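ATP-dependent DNA helicase (PDB 5V9X) probably uses ATP hydrolysis to track 3'-to-5' along single-stranded DNA and unwind RNA:DNA hybrids. Local coordinates at residues A35-W40 against A79-I84; G123-A128 against P134-T139; K254-S259 against Q411-A416; G426-K431 against V441-M446. All blocks are in the same frame, centred on the assembly; numbering follows the deposited sequence.

Contacts 1 and 2 belong to the first seven-stranded parallel sheet domain, contacts 3 and 4 to the second. Contacts 1 and 2 touch through helices 35-44 and 118-130, their centres about 11 Å apart. Contacts 3 and 4 meet at neighbouring strands of one sheet, 256-262 and 424-429, with centres about 10 Å apart; the centres of contacts 1 and 3 are about 29 Å apart. Contacts 1, 3 and 4 are buried; contact 2 is partly exposed at the outer edge. All four close through apolar side chains without a hydrogen bond across. The chemistry differs beside that packing: contact 3 carries an arginine on the nucleotide, contact 4 a lysine on the DNA backbone.

Contact 1: A35-W40 against A79-I84; sequences ALTREW and AFLWAI
The apparent P-loop helix of the first RecA-like domain, 75-88, takes part here: its middle, A79-I84, receives the N-terminal helix 35-44 through T37 and W40 on L81. The ends of T37 and L81 meet head-on, methyl against branched end, with CG2 of T37 3.6 Å from CD1 of L81. The same threonine methyl also lies 3.8 Å from L81 CG and 4.0 Å from L81 CD2, so it sits against the whole isopropyl group rather than one branch. The T37 methyl points across because CG2 stands opposite the backbone N (chi1 -57° for OG1), which sets the hydroxyl on the other side, where OG1 is hydrogen-bonded to D85 farther along the same P-loop helix. One small residue thus meets that helix with both branches, one apolar and one polar. W40 adds the second touch: the indole comes in aslant, its CZ3 3.9 Å from CD1 of L81. L81 CD1 is therefore shared between the threonine methyl and the indole. No hydrogen bond joins the two segments themselves. The nucleotide is not far, with the W40 side chain about 8 Å from the bound AMP-PNP. Helix 118-130 packs against the same two residues, I124 on T37 and P120 on W40. L81 is further packed by W56 of helix 50-60 and by F33, while F80, one residue earlier, lies on I189 of strand 187-191.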
# COMPACT_ATOMS: atom_id res chain seq x y z
N ALA A 35 -0.06 -29.24 -29.20
CA ALA A 35 -0.00 -28.63 -30.53
C ALA A 35 -1.01 -27.50 -30.66
O ALA A 35 -0.73 -26.49 -31.32
CB ALA A 35 -0.24 -29.70 -31.60
N LEU A 36 -2.18 -27.63 -30.04
CA LEU A 36 -3.22 -26.61 -30.18
C LEU A 36 -2.81 -25.30 -29.52
O LEU A 36 -2.88 -24.23 -30.14
CB LEU A 36 -4.54 -27.12 -29.58
CG LEU A 36 -5.16 -28.36 -30.21
CD1 LEU A 36 -6.52 -28.62 -29.58
CD2 LEU A 36 -5.27 -28.23 -31.72
N THR A 37 -2.39 -25.36 -28.25
CA THR A 37 -1.97 -24.13 -27.57
C THR A 37 -0.74 -23.52 -28.22
O THR A 37 -0.62 -22.29 -28.28
CB THR A 37 -1.71 -24.42 -26.08
OG1 THR A 37 -2.89 -24.97 -25.49
CG2 THR A 37 -1.36 -23.14 -25.35
N ARG A 38 0.16 -24.36 -28.73
CA ARG A 38 1.32 -23.84 -29.45
C ARG A 38 0.89 -23.10 -30.71
O ARG A 38 1.39 -22.01 -31.00
CB ARG A 38 2.28 -24.98 -29.79
CG ARG A 38 3.59 -24.52 -30.41
CD ARG A 38 4.38 -25.68 -31.01
NE ARG A 38 4.60 -26.77 -30.06
CZ ARG A 38 4.07 -27.98 -30.17
NH1 ARG A 38 3.29 -28.28 -31.20
NH2 ARG A 38 4.33 -28.91 -29.25
N GLU A 39 -0.05 -23.68 -31.47
CA GLU A 39 -0.48 -23.04 -32.71
C GLU A 39 -1.21 -21.73 -32.43
O GLU A 39 -1.05 -20.76 -33.18
CB GLU A 39 -1.37 -23.98 -33.53
CG GLU A 39 -1.84 -23.35 -34.84
CD GLU A 39 -2.35 -24.37 -35.84
OE1 GLU A 39 -3.54 -24.75 -35.77
OE2 GLU A 39 -1.55 -24.80 -36.70
N TRP A 40 -2.01 -21.68 -31.37
CA TRP A 40 -2.72 -20.44 -31.06
C TRP A 40 -1.75 -19.32 -30.71
O TRP A 40 -1.81 -18.23 -31.29
CB TRP A 40 -3.72 -20.63 -29.92
CG TRP A 40 -4.13 -19.29 -29.41
CD1 TRP A 40 -4.99 -18.42 -30.00
CD2 TRP A 40 -3.64 -18.63 -28.23
NE1 TRP A 40 -5.10 -17.27 -29.26
CE2 TRP A 40 -4.28 -17.37 -28.16
CE3 TRP A 40 -2.74 -18.99 -27.22
CZ2 TRP A 40 -4.04 -16.47 -27.13
CZ3 TRP A 40 -2.51 -18.09 -26.20
CH2 TRP A 40 -3.16 -16.85 -26.16
N ALA A 79 1.82 -17.04 -16.20
CA ALA A 79 1.29 -17.80 -15.08
C ALA A 79 0.12 -18.70 -15.48
O ALA A 79 -0.12 -19.72 -14.82
CB ALA A 79 0.87 -16.86 -13.96
N PHE A 80 -0.60 -18.35 -16.54
CA PHE A 80 -1.84 -19.03 -16.87
C PHE A 80 -1.70 -20.10 -17.94
O PHE A 80 -2.36 -21.14 -17.85
CB PHE A 80 -2.90 -18.01 -17.32
CG PHE A 80 -3.77 -17.50 -16.20
CD1 PHE A 80 -4.82 -18.27 -15.72
CD2 PHE A 80 -3.54 -16.26 -15.64
CE1 PHE A 80 -5.63 -17.81 -14.70
CE2 PHE A 80 -4.35 -15.79 -14.61
CZ PHE A 80 -5.39 -16.56 -14.14
N LEU A 81 -0.85 -19.88 -18.95
CA LEU A 81 -0.94 -20.67 -20.18
C LEU A 81 -0.69 -22.15 -19.92
O LEU A 81 -1.37 -23.01 -20.51
CB LEU A 81 0.04 -20.15 -21.22
CG LEU A 81 -0.20 -20.72 -22.62
CD1 LEU A 81 -1.55 -20.26 -23.15
CD2 LEU A 81 0.92 -20.34 -23.58
N TRP A 82 0.28 -22.49 -19.07
CA TRP A 82 0.55 -23.90 -18.80
C TRP A 82 -0.65 -24.57 -18.15
O TRP A 82 -1.03 -25.68 -18.52
CB TRP A 82 1.79 -24.05 -17.92
CG TRP A 82 2.10 -25.49 -17.65
CD1 TRP A 82 1.85 -26.18 -16.50
CD2 TRP A 82 2.70 -26.42 -18.56
NE1 TRP A 82 2.26 -27.48 -16.63
CE2 TRP A 82 2.78 -27.66 -17.89
CE3 TRP A 82 3.17 -26.33 -19.87
CZ2 TRP A 82 3.33 -28.80 -18.48
CZ3 TRP A 82 3.71 -27.46 -20.46
CH2 TRP A 82 3.78 -28.68 -19.76
N ALA A 83 -1.25 -23.90 -17.16
CA ALA A 83 -2.46 -24.43 -16.55
C ALA A 83 -3.60 -24.50 -17.56
O ALA A 83 -4.41 -25.44 -17.54
CB ALA A 83 -2.87 -23.58 -15.35
N ILE A 84 -3.67 -23.52 -18.47
CA ILE A 84 -4.69 -23.55 -19.52
C ILE A 84 -4.45 -24.73 -20.45
O ILE A 84 -5.40 -25.40 -20.88
CB ILE A 84 -4.70 -22.21 -20.28
CG1 ILE A 84 -5.15 -21.07 -19.37
CG2 ILE A 84 -5.59 -22.30 -21.51
CD1 ILE A 84 -4.93 -19.70 -19.96

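Contact 2: G123-A128 against P134-T139; sequences GITRVA and PAPSIT
The amide N of A128 is hydrogen-bonded to the carbonyl O of I124 at 2.7 Å, joining two residues one turn apart, both of which face segment 134-139. A128 CB lies 3.9 Å from P134 O and 4.2 Å from CD of P136, so the methyl faces the chain at two places. The I124 and P136 side chains run roughly perpendicular to each other, with CG2 of I124 3.7 Å from CG of the proline ring. The rest of the isoleucine turns away from the loop, toward T37 and A88. On the outer side T125 gives its methyl: CG2 is 3.6 Å from CB of A135. Because that methyl is opposite the backbone N (chi1 -59° for OG1), the hydroxyl folds back beside the N and is hydrogen-bonded to L121 O of its own helix, contributing no bond to the loop. P134, A135 and P136 run in the extended polyproline II conformation, laid against the helix with no hydrogen bond between the two segments. Farther on, T139 pairs by backbone with V162. Helix 118-130 thus connects to strand 140-143, the outermost strand of the parallel sheet, as one alpha-to-beta connection of a RecA-like helicase domain.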
# COMPACT_ATOMS: atom_id res chain seq x y z
N GLY A 123 -9.12 -18.68 -28.50
CA GLY A 123 -8.16 -19.09 -29.51
C GLY A 123 -7.91 -20.59 -29.52
O GLY A 123 -7.79 -21.19 -30.59
N ILE A 124 -7.82 -21.20 -28.33
CA ILE A 124 -7.69 -22.65 -28.26
C ILE A 124 -8.85 -23.32 -28.97
O ILE A 124 -8.67 -24.28 -29.72
CB ILE A 124 -7.60 -23.11 -26.79
CG1 ILE A 124 -6.45 -22.40 -26.05
CG2 ILE A 124 -7.43 -24.62 -26.71
CD1 ILE A 124 -5.10 -22.71 -26.60
N THR A 125 -10.06 -22.79 -28.76
CA THR A 125 -11.25 -23.34 -29.41
C THR A 125 -11.16 -23.21 -30.92
O THR A 125 -11.46 -24.17 -31.65
CB THR A 125 -12.49 -22.62 -28.88
OG1 THR A 125 -12.58 -22.80 -27.46
CG2 THR A 125 -13.75 -23.16 -29.55
N ARG A 126 -10.77 -22.03 -31.41
CA ARG A 126 -10.65 -21.83 -32.85
C ARG A 126 -9.63 -22.79 -33.45
O ARG A 126 -9.87 -23.36 -34.52
CB ARG A 126 -10.26 -20.37 -33.13
CG ARG A 126 -10.38 -19.94 -34.58
CD ARG A 126 -9.04 -19.98 -35.29
NE ARG A 126 -8.05 -19.14 -34.62
CZ ARG A 126 -6.75 -19.16 -34.89
NH1 ARG A 126 -6.28 -19.98 -35.81
NH2 ARG A 126 -5.92 -18.36 -34.22
N VAL A 127 -8.50 -22.99 -32.77
CA VAL A 127 -7.47 -23.89 -33.28
C VAL A 127 -7.91 -25.34 -33.17
O VAL A 127 -7.71 -26.13 -34.10
CB VAL A 127 -6.14 -23.63 -32.55
CG1 VAL A 127 -5.11 -24.67 -32.94
CG2 VAL A 127 -5.64 -22.23 -32.84
N ALA A 128 -8.52 -25.71 -32.04
CA ALA A 128 -9.01 -27.08 -31.87
C ALA A 128 -9.97 -27.47 -32.97
O ALA A 128 -9.86 -28.56 -33.56
CB ALA A 128 -9.68 -27.22 -30.50
N PRO A 134 -12.41 -31.73 -30.78
CA PRO A 134 -13.47 -31.11 -29.97
C PRO A 134 -12.92 -29.94 -29.17
O PRO A 134 -11.78 -29.96 -28.69
CB PRO A 134 -13.94 -32.25 -29.05
CG PRO A 134 -12.76 -33.15 -28.95
CD PRO A 134 -12.09 -33.09 -30.30
N ALA A 135 -13.74 -28.91 -29.03
CA ALA A 135 -13.33 -27.73 -28.29
C ALA A 135 -13.30 -28.03 -26.79
O ALA A 135 -14.16 -28.75 -26.29
CB ALA A 135 -14.28 -26.57 -28.56
N PRO A 136 -12.31 -27.51 -26.07
CA PRO A 136 -12.33 -27.64 -24.61
C PRO A 136 -13.31 -26.67 -23.98
O PRO A 136 -13.58 -25.58 -24.50
CB PRO A 136 -10.89 -27.30 -24.21
CG PRO A 136 -10.41 -26.40 -25.30
CD PRO A 136 -11.07 -26.90 -26.56
N SER A 137 -13.86 -27.08 -22.84
CA SER A 137 -14.80 -26.26 -22.07
C SER A 137 -14.10 -25.87 -20.77
O SER A 137 -14.01 -26.67 -19.84
CB SER A 137 -16.10 -27.01 -21.80
OG SER A 137 -16.02 -27.77 -20.60
N ILE A 138 -13.62 -24.64 -20.71
CA ILE A 138 -12.89 -24.12 -19.56
C ILE A 138 -13.70 -22.97 -18.98
O ILE A 138 -13.88 -21.93 -19.63
CB ILE A 138 -11.47 -23.65 -19.94
CG1 ILE A 138 -10.63 -24.85 -20.39
CG2 ILE A 138 -10.82 -22.92 -18.79
CD1 ILE A 138 -9.30 -24.47 -21.02
N THR A 139 -14.19 -23.15 -17.75
CA THR A 139 -15.01 -22.14 -17.10
C THR A 139 -14.15 -21.18 -16.28
O THR A 139 -13.08 -21.55 -15.78
CB THR A 139 -16.05 -22.81 -16.19
OG1 THR A 139 -15.39 -23.70 -15.28
CG2 THR A 139 -17.05 -23.60 -17.01

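Contact 3: K254-S259 against Q411-A416. With ANP (phosphoaminophosphonic acid-adenylate ester), chain C.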
# COMPACT_ATOMS: atom_id res chain seq x y z
N LYS A 254 12.23 -1.60 -19.92
CA LYS A 254 10.96 -0.88 -19.96
C LYS A 254 11.26 0.60 -20.06
O LYS A 254 11.98 1.15 -19.22
CB LYS A 254 10.11 -1.18 -18.72
CG LYS A 254 8.78 -0.45 -18.69
CD LYS A 254 7.92 -0.81 -19.89
CE LYS A 254 6.66 0.05 -19.93
NZ LYS A 254 5.75 -0.33 -21.04
N THR A 255 10.71 1.25 -21.08
CA THR A 255 10.97 2.65 -21.35
C THR A 255 9.82 3.50 -20.81
O THR A 255 8.66 3.25 -21.13
CB THR A 255 11.15 2.90 -22.84
OG1 THR A 255 12.06 1.93 -23.38
CG2 THR A 255 11.71 4.30 -23.09
N PHE A 256 10.16 4.50 -20.00
CA PHE A 256 9.20 5.46 -19.49
C PHE A 256 9.49 6.83 -20.07
O PHE A 256 10.65 7.20 -20.27
CB PHE A 256 9.25 5.53 -17.96
CG PHE A 256 8.72 4.30 -17.27
CD1 PHE A 256 9.56 3.25 -16.96
CD2 PHE A 256 7.38 4.21 -16.93
CE1 PHE A 256 9.07 2.12 -16.33
CE2 PHE A 256 6.89 3.08 -16.30
CZ PHE A 256 7.74 2.03 -16.00
N ASP A 257 8.42 7.58 -20.36
CA ASP A 257 8.52 8.97 -20.81
C ASP A 257 7.91 9.84 -19.72
O ASP A 257 6.75 10.26 -19.80
CB ASP A 257 7.82 9.15 -22.16
CG ASP A 257 7.97 10.56 -22.70
OD1 ASP A 257 8.85 11.30 -22.22
OD2 ASP A 257 7.20 10.93 -23.61
N LEU A 258 8.69 10.10 -18.69
CA LEU A 258 8.22 10.80 -17.50
C LEU A 258 8.41 12.31 -17.64
O LEU A 258 9.21 12.79 -18.45
CB LEU A 258 8.93 10.29 -16.25
CG LEU A 258 8.83 8.78 -16.02
CD1 LEU A 258 9.60 8.38 -14.77
CD2 LEU A 258 7.37 8.36 -15.91
N SER A 259 7.66 13.05 -16.83
CA SER A 259 7.63 14.50 -16.93
C SER A 259 7.02 15.08 -15.66
O SER A 259 6.07 14.53 -15.11
CB SER A 259 6.81 14.94 -18.15
OG SER A 259 6.54 16.33 -18.12
N GLN A 411 4.01 1.34 -11.06
CA GLN A 411 2.82 0.56 -11.37
C GLN A 411 1.73 1.42 -12.00
O GLN A 411 1.08 0.99 -12.96
CB GLN A 411 2.30 -0.12 -10.10
CG GLN A 411 3.20 -1.23 -9.57
CD GLN A 411 3.13 -2.49 -10.42
OE1 GLN A 411 2.44 -2.54 -11.44
NE2 GLN A 411 3.86 -3.52 -10.00
N ARG A 412 1.54 2.64 -11.50
CA ARG A 412 0.50 3.52 -12.03
C ARG A 412 0.82 3.94 -13.46
O ARG A 412 -0.00 3.76 -14.37
CB ARG A 412 0.34 4.74 -11.12
CG ARG A 412 -0.31 4.42 -9.78
CD ARG A 412 -0.54 5.66 -8.95
NE ARG A 412 -1.00 5.32 -7.60
CZ ARG A 412 -1.31 6.21 -6.67
NH1 ARG A 412 -1.23 7.51 -6.93
NH2 ARG A 412 -1.72 5.80 -5.47
N VAL A 413 2.01 4.49 -13.68
CA VAL A 413 2.40 4.91 -15.03
C VAL A 413 2.41 3.71 -15.98
O VAL A 413 2.17 3.86 -17.18
CB VAL A 413 3.76 5.62 -15.00
CG1 VAL A 413 4.26 5.93 -16.41
CG2 VAL A 413 3.67 6.90 -14.18
N GLY A 414 2.64 2.51 -15.45
CA GLY A 414 2.63 1.31 -16.27
C GLY A 414 1.31 1.04 -16.96
O GLY A 414 1.29 0.31 -17.96
N ARG A 415 0.21 1.61 -16.46
CA ARG A 415 -1.08 1.42 -17.12
C ARG A 415 -1.08 1.96 -18.54
O ARG A 415 -1.79 1.44 -19.41
CB ARG A 415 -2.20 2.08 -16.32
CG ARG A 415 -2.35 1.62 -14.87
CD ARG A 415 -2.25 0.12 -14.74
NE ARG A 415 -0.89 -0.30 -14.40
CZ ARG A 415 -0.40 -1.51 -14.63
NH1 ARG A 415 -1.15 -2.43 -15.22
NH2 ARG A 415 0.84 -1.80 -14.28
N ALA A 416 -0.29 3.00 -18.80
CA ALA A 416 -0.17 3.55 -20.14
C ALA A 416 0.79 2.72 -20.98
O ALA A 416 1.75 2.14 -20.46
CB ALA A 416 0.29 5.01 -20.08
PG ANP C . 1.47 -5.71 -15.45
O1G ANP C . 1.08 -4.27 -15.36
O2G ANP C . 0.44 -6.59 -14.64
O3G ANP C . 2.92 -5.91 -14.84
PB ANP C . 1.82 -7.80 -17.23
O1B ANP C . 0.90 -8.67 -16.32
O2B ANP C . 3.25 -8.04 -16.88
N3B ANP C . 1.45 -6.18 -17.07
PA ANP C . 0.13 -8.47 -19.25
O1A ANP C . -0.89 -7.56 -18.66
O2A ANP C . -0.13 -9.95 -18.97
O3A ANP C . 1.60 -8.20 -18.71
O5' ANP C . 0.24 -8.21 -20.80
C5' ANP C . 0.49 -6.92 -21.45
C4' ANP C . -0.24 -6.89 -22.77
O4' ANP C . 0.52 -7.60 -23.79
C3' ANP C . -1.59 -7.58 -22.74
O3' ANP C . -2.43 -7.03 -23.75
C2' ANP C . -1.23 -9.02 -23.11
O2' ANP C . -2.36 -9.86 -23.37
C1' ANP C . -0.18 -8.77 -24.20
N9 ANP C . 0.81 -9.83 -24.40
C8 ANP C . 1.06 -10.93 -23.63
N7 ANP C . 2.03 -11.69 -24.07
C5 ANP C . 2.44 -11.05 -25.23
C6 ANP C . 3.44 -11.35 -26.17
N6 ANP C . 4.24 -12.42 -26.09
N1 ANP C . 3.60 -10.50 -27.22
C2 ANP C . 2.80 -9.43 -27.30
N3 ANP C . 1.83 -9.05 -26.47
C4 ANP C . 1.70 -9.90 -25.45
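F256 meets V413 with its ring edge: CD2 of the phenylalanine is 3.6 Å from V413 CG1, which lies near the ring plane. V413, in segment 411-416, belongs to the sequence QRVGRAG, consistent with helicase motif VI of the second RecA-like domain. L258 approaches the same methyl aslant, its CD2 4.0 Å from V413 CG1, so one valine branch receives two residues of strand 256-262. Standing opposite the backbone N (chi1 174°), CG1 is the branch held out to both of them. Two residues on, R415 points the other way, to the nucleotide. Its NH1 and NH2 both donate to the gamma-phosphate oxygen O1G of AMP-PNP, at 2.9 Å and 2.7 Å, the oxygen lying at the guanidinium edge in its plane. These bonds are consistent with an arginine-finger role, as in related helicases. K75 and H418 are hydrogen-bonded to the same nucleotide. A second shell fixes the guanidinium: the R415 side chain, bent at chi2 and chi3, curls back so that NE and NH2 both donate to Q411 O, NE at 2.8 Å. One carbonyl oxygen therefore holds the group side-on, in plane, and limits its rotation. Farther out, T228 bonds to Q411 NE2. Strand 256-262 is itself held by backbone bonds to strand 424-429, D257 pairing with S424 and G426, and K254 NZ is bonded to E422 O. The backbone that carries R415 forms a type I turn from V413 to A416, with A416 N bonded to V413 O at 3.1 Å.

Contact 4: G426-K431 against V441-M446; sequences GVLFPK and VTVQRM. With nucleotides of chain B.
L428 and V443 form the closer part of this contact, where strand 424-429 of the second RecA-like sheet is covered by helix 433-448, the helix that follows it in the chain. The leucine and valine side chains lie alongside and antiparallel, CD2 of L428 4.1 Å from CG2 of V443. V443 CG2 lies beside its backbone N, the other methyl opposite it (chi1 167°). T442 is more loosely placed: its CG2 is 4.5 Å from the same leucine methyl, and its hydroxyl is bonded to G438 O one turn back in the helix. M446 also points toward the strand, but its SD stays 5.2 Å from L428 CD1, and it packs instead on V406, L410 and V413 of helix 406-413. V443 also touches V260 of strand 256-262, and P403 touches both L428 and T442. In contrast to the buried L428 end, K431 is partly exposed and meets DNA. After F429 the chain leaves the sheet, and K431 turns to the bound single strand. Its chain bends at chi3 (63°), and the ammonium reaches the backbone at the step from DC3 to DC4 of chain B. K431 NZ is hydrogen-bonded to OP1 of DC4 at 3.1 Å and weakly to O3' of DC3 at 3.2 Å; both oxygens belong to the one phosphodiester between these nucleotides, a negative group that would suit the lysine charge. The aliphatic chain follows the DC3 sugar: K431 CE is 3.5 Å from C4' of DC3, and K431 CB 3.9 Å from O4' of DC3.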
# COMPACT_ATOMS: atom_id res chain seq x y z
N GLY A 426 4.10 9.31 -18.75
CA GLY A 426 3.64 9.70 -17.43
C GLY A 426 3.99 11.12 -17.03
O GLY A 426 5.15 11.53 -17.11
N VAL A 427 2.99 11.88 -16.59
CA VAL A 427 3.17 13.27 -16.17
C VAL A 427 2.80 13.37 -14.70
O VAL A 427 1.77 12.84 -14.27
CB VAL A 427 2.32 14.23 -17.02
CG1 VAL A 427 2.47 15.66 -16.51
CG2 VAL A 427 2.71 14.14 -18.48
N LEU A 428 3.65 14.04 -13.92
CA LEU A 428 3.41 14.29 -12.51
C LEU A 428 3.18 15.78 -12.28
O LEU A 428 3.95 16.61 -12.77
CB LEU A 428 4.59 13.81 -11.66
CG LEU A 428 4.58 12.38 -11.12
CD1 LEU A 428 4.78 11.36 -12.23
CD2 LEU A 428 5.63 12.21 -10.04
N PHE A 429 2.12 16.11 -11.55
CA PHE A 429 1.80 17.49 -11.20
C PHE A 429 2.03 17.71 -9.72
O PHE A 429 1.25 17.20 -8.90
CB PHE A 429 0.36 17.83 -11.57
CG PHE A 429 0.13 18.05 -13.04
CD1 PHE A 429 -0.18 16.99 -13.87
CD2 PHE A 429 0.21 19.32 -13.58
CE1 PHE A 429 -0.40 17.19 -15.22
CE2 PHE A 429 -0.01 19.53 -14.93
CZ PHE A 429 -0.32 18.46 -15.75
N PRO A 430 3.06 18.44 -9.31
CA PRO A 430 3.20 18.81 -7.90
C PRO A 430 2.05 19.71 -7.46
O PRO A 430 1.56 20.54 -8.23
CB PRO A 430 4.54 19.55 -7.85
CG PRO A 430 5.29 19.06 -9.04
CD PRO A 430 4.25 18.82 -10.10
N LYS A 431 1.63 19.53 -6.21
CA LYS A 431 0.59 20.37 -5.62
C LYS A 431 1.14 21.65 -5.02
O LYS A 431 0.45 22.68 -5.06
CB LYS A 431 -0.17 19.59 -4.54
CG LYS A 431 -1.09 18.50 -5.08
CD LYS A 431 -1.69 17.66 -3.96
CE LYS A 431 -2.57 18.48 -3.04
NZ LYS A 431 -3.22 17.64 -1.99
N VAL A 441 12.25 13.57 -7.13
CA VAL A 441 12.93 12.39 -6.62
C VAL A 441 12.21 11.12 -7.07
O VAL A 441 12.85 10.12 -7.43
CB VAL A 441 13.06 12.45 -5.08
CG1 VAL A 441 13.65 11.16 -4.54
CG2 VAL A 441 13.91 13.64 -4.67
N THR A 442 10.88 11.15 -7.08
CA THR A 442 10.12 9.99 -7.51
C THR A 442 10.42 9.65 -8.97
O THR A 442 10.69 8.49 -9.30
CB THR A 442 8.63 10.24 -7.31
OG1 THR A 442 8.37 10.46 -5.92
CG2 THR A 442 7.82 9.03 -7.78
N VAL A 443 10.37 10.65 -9.85
CA VAL A 443 10.74 10.44 -11.25
C VAL A 443 12.17 9.92 -11.35
O VAL A 443 12.47 9.03 -12.15
CB VAL A 443 10.55 11.73 -12.06
CG1 VAL A 443 11.22 11.63 -13.42
CG2 VAL A 443 9.07 12.04 -12.22
N GLN A 444 13.07 10.48 -10.54
CA GLN A 444 14.46 10.05 -10.55
C GLN A 444 14.59 8.57 -10.20
O GLN A 444 15.24 7.81 -10.92
CB GLN A 444 15.27 10.91 -9.58
CG GLN A 444 16.72 10.50 -9.42
CD GLN A 444 17.43 11.33 -8.37
OE1 GLN A 444 17.92 12.42 -8.65
NE2 GLN A 444 17.49 10.81 -7.15
N ARG A 445 13.96 8.15 -9.10
CA ARG A 445 14.05 6.75 -8.69
C ARG A 445 13.34 5.82 -9.66
O ARG A 445 13.78 4.68 -9.84
CB ARG A 445 13.47 6.58 -7.28
CG ARG A 445 14.07 7.52 -6.23
CD ARG A 445 15.28 6.91 -5.54
NE ARG A 445 14.89 5.98 -4.48
CZ ARG A 445 15.75 5.29 -3.74
NH1 ARG A 445 17.05 5.41 -3.94
NH2 ARG A 445 15.31 4.46 -2.80
N MET A 446 12.26 6.28 -10.30
CA MET A 446 11.55 5.45 -11.26
C MET A 446 12.41 5.14 -12.47
O MET A 446 12.39 4.01 -12.99
CB MET A 446 10.26 6.14 -11.71
CG MET A 446 9.17 6.21 -10.66
SD MET A 446 7.88 7.37 -11.14
CE MET A 446 7.18 6.54 -12.57
P DC B 3 -3.51 25.77 -2.77
OP1 DC B 3 -3.33 25.83 -4.23
OP2 DC B 3 -4.84 26.03 -2.18
O5' DC B 3 -3.01 24.33 -2.28
C5' DC B 3 -3.35 23.17 -3.04
C4' DC B 3 -3.14 21.89 -2.24
O4' DC B 3 -1.77 21.81 -1.76
C3' DC B 3 -4.04 21.72 -1.01
O3' DC B 3 -4.50 20.37 -0.93
C2' DC B 3 -3.09 22.05 0.14
C1' DC B 3 -1.78 21.49 -0.39
N1 DC B 3 -0.57 22.09 0.24
C2 DC B 3 0.18 21.33 1.15
O2 DC B 3 -0.18 20.18 1.42
N3 DC B 3 1.29 21.89 1.71
C4 DC B 3 1.64 23.14 1.39
N4 DC B 3 2.73 23.64 1.96
C5 DC B 3 0.89 23.92 0.46
C6 DC B 3 -0.19 23.36 -0.09
P DC B 4 -6.03 20.01 -1.28
OP1 DC B 4 -6.10 18.55 -1.53
OP2 DC B 4 -6.48 20.95 -2.33
O5' DC B 4 -6.83 20.33 0.07
C5' DC B 4 -6.63 19.52 1.23
C4' DC B 4 -6.79 20.34 2.50
O4' DC B 4 -6.05 21.57 2.35
C3' DC B 4 -8.22 20.76 2.83
O3' DC B 4 -8.76 19.90 3.82
C2' DC B 4 -8.09 22.21 3.35
C1' DC B 4 -6.60 22.53 3.22
N1 DC B 4 -6.33 23.88 2.65
C2 DC B 4 -6.16 24.98 3.51
O2 DC B 4 -6.24 24.80 4.73
N3 DC B 4 -5.92 26.20 2.98
C4 DC B 4 -5.84 26.35 1.65
N4 DC B 4 -5.60 27.57 1.17
C5 DC B 4 -6.01 25.25 0.76
C6 DC B 4 -6.25 24.05 1.30